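Long-range contact in outer membrane porin F (Pseudomonas aeruginosa, PDB 4RLC), which forms an eight-stranded beta-barrel in the outer membrane with its N-terminal domain and, as a porin, probably lets small molecules pass: residues 17-22 / 48-53. Sequence-based numbering, arbitrary orientation.
Sequences GQNSVE and IGYFLT. With C8E ((hydroxyethyloxy)tri(ethyloxy)octane), chain C.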
# COMPACT_ATOMS: atom_id res chain seq x y z
N GLY A 17 6.99 -8.12 15.77
CA GLY A 17 5.93 -8.44 16.67
C GLY A 17 5.21 -7.20 17.21
O GLY A 17 5.40 -6.04 16.75
N GLN A 18 4.34 -7.45 18.18
CA GLN A 18 3.53 -6.41 18.77
C GLN A 18 4.35 -5.22 19.21
O GLN A 18 5.41 -5.40 19.77
CB GLN A 18 2.73 -6.96 20.00
CG GLN A 18 1.81 -5.95 20.67
CD GLN A 18 0.90 -6.58 21.75
OE1 GLN A 18 1.28 -7.53 22.41
NE2 GLN A 18 -0.26 -6.00 21.97
N ASN A 19 3.87 -4.05 18.88
CA ASN A 19 4.50 -2.75 19.23
C ASN A 19 5.68 -2.37 18.33
O ASN A 19 6.31 -1.35 18.52
CB ASN A 19 4.95 -2.77 20.71
CG ASN A 19 5.08 -1.40 21.29
OD1 ASN A 19 4.30 -0.49 20.98
ND2 ASN A 19 6.10 -1.22 22.12
N SER A 20 6.01 -3.20 17.34
CA SER A 20 7.05 -2.81 16.42
C SER A 20 6.51 -1.85 15.35
O SER A 20 5.28 -1.75 15.15
CB SER A 20 7.72 -4.03 15.77
OG SER A 20 6.84 -4.68 14.87
N VAL A 21 7.40 -1.09 14.73
CA VAL A 21 7.09 -0.14 13.67
C VAL A 21 7.82 -0.49 12.40
O VAL A 21 8.93 -0.99 12.46
CB VAL A 21 7.44 1.32 14.08
CG1 VAL A 21 7.17 2.28 12.93
CG2 VAL A 21 6.57 1.70 15.25
N GLU A 22 7.20 -0.24 11.25
CA GLU A 22 7.79 -0.48 9.96
C GLU A 22 7.71 0.76 9.11
O GLU A 22 6.69 1.47 9.11
CB GLU A 22 7.08 -1.65 9.18
CG GLU A 22 7.54 -2.94 9.71
CD GLU A 22 6.95 -4.19 9.03
OE1 GLU A 22 6.06 -4.12 8.16
OE2 GLU A 22 7.43 -5.23 9.47
N ILE A 48 4.16 4.08 6.75
CA ILE A 48 4.50 3.81 8.13
C ILE A 48 3.47 2.91 8.72
O ILE A 48 2.30 3.18 8.62
CB ILE A 48 4.58 5.10 9.00
CG1 ILE A 48 5.42 6.10 8.35
CG2 ILE A 48 4.99 4.69 10.39
CD1 ILE A 48 6.86 5.92 8.36
N GLY A 49 3.92 1.89 9.44
CA GLY A 49 2.97 0.92 10.00
C GLY A 49 3.33 0.57 11.45
O GLY A 49 4.53 0.66 11.85
N TYR A 50 2.32 0.23 12.22
CA TYR A 50 2.44 -0.16 13.58
C TYR A 50 1.76 -1.50 13.85
O TYR A 50 0.63 -1.70 13.49
CB TYR A 50 1.80 0.96 14.49
CG TYR A 50 1.86 0.61 15.94
CD1 TYR A 50 3.05 0.76 16.69
CD2 TYR A 50 0.75 0.09 16.57
CE1 TYR A 50 3.12 0.37 18.01
CE2 TYR A 50 0.78 -0.26 17.89
CZ TYR A 50 1.93 -0.11 18.63
OH TYR A 50 1.84 -0.54 19.94
N PHE A 51 2.48 -2.39 14.55
CA PHE A 51 1.95 -3.69 14.91
C PHE A 51 1.10 -3.68 16.18
O PHE A 51 1.64 -3.61 17.32
CB PHE A 51 3.05 -4.71 14.98
CG PHE A 51 3.41 -5.28 13.62
CD1 PHE A 51 4.24 -4.58 12.73
CD2 PHE A 51 2.86 -6.44 13.21
CE1 PHE A 51 4.56 -5.08 11.48
CE2 PHE A 51 3.15 -6.94 11.95
CZ PHE A 51 4.00 -6.26 11.10
N LEU A 52 -0.21 -3.74 15.96
CA LEU A 52 -1.18 -3.78 17.11
C LEU A 52 -1.03 -5.10 17.84
O LEU A 52 -1.10 -5.10 19.09
CB LEU A 52 -2.55 -3.62 16.64
CG LEU A 52 -2.95 -2.34 15.97
CD1 LEU A 52 -4.42 -2.47 15.61
CD2 LEU A 52 -2.79 -1.16 16.92
N THR A 53 -0.76 -6.21 17.12
CA THR A 53 -0.44 -7.45 17.71
C THR A 53 0.76 -8.06 16.96
O THR A 53 1.36 -7.39 16.10
CB THR A 53 -1.65 -8.44 17.59
OG1 THR A 53 -1.79 -8.86 16.19
CG2 THR A 53 -2.95 -7.84 18.08
C1 C8E C . -0.08 12.68 3.14
C2 C8E C . -0.07 11.83 4.38
C3 C8E C . 1.29 11.21 4.70
C4 C8E C . 1.07 9.77 5.15
C5 C8E C . 2.32 9.02 5.61
C6 C8E C . 3.52 9.09 4.70
C7 C8E C . 4.49 7.99 5.10
C8 C8E C . 5.82 8.01 4.36
O9 C8E C . 6.82 7.40 5.21
C10 C8E C . 7.83 6.57 4.61
C11 C8E C . 9.06 7.36 4.16
O12 C8E C . 10.18 6.50 3.82
C13 C8E C . 10.15 5.93 2.51
C14 C8E C . 10.53 6.96 1.44
O15 C8E C . 9.65 6.85 0.33
C16 C8E C . 10.08 7.50 -0.86
C17 C8E C . 9.68 6.63 -2.02
O18 C8E C . 9.40 7.41 -3.16
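The hydroxyl of Y50 donates to the side-chain amide oxygen of N19, with OH and OD1 2.7 Å apart. OD1 sits at the edge of the Y50 ring, in its plane, the amide plane 83° to it. Y50 has CG anti to its backbone N (chi1 178°), carrying the ring across to 17-22, where it crosses V21 nearly at right angles, V21 CG2 3.9 Å from CD1 at the ring edge. V21, Y50 and I48 lie on the face where C8E binds: I48 CD1 is 3.5 Å from O9 of one molecule; another touches Y50.

On the other face, F51 packs its CE1 3.5 Å from E22 OE2, the carboxylate turned 74° from the ring. E22 is buried there, bridged to K135 and hydrogen-bonded to Y137 and N174. S20 OG approaches F51 CD1 and donates to G17 O, which also takes the S20 backbone N-H and so closes a type II turn from G17 to S20. That turn presents N19 N to F51 O at 2.8 Å, while F51 N binds S20 O almost straight. Beyond it, E22 and G49 exchange backbone bonds as an antiparallel hydrogen-bonded pair, joining the first two strands of the up-and-down barrel of an outer membrane protein.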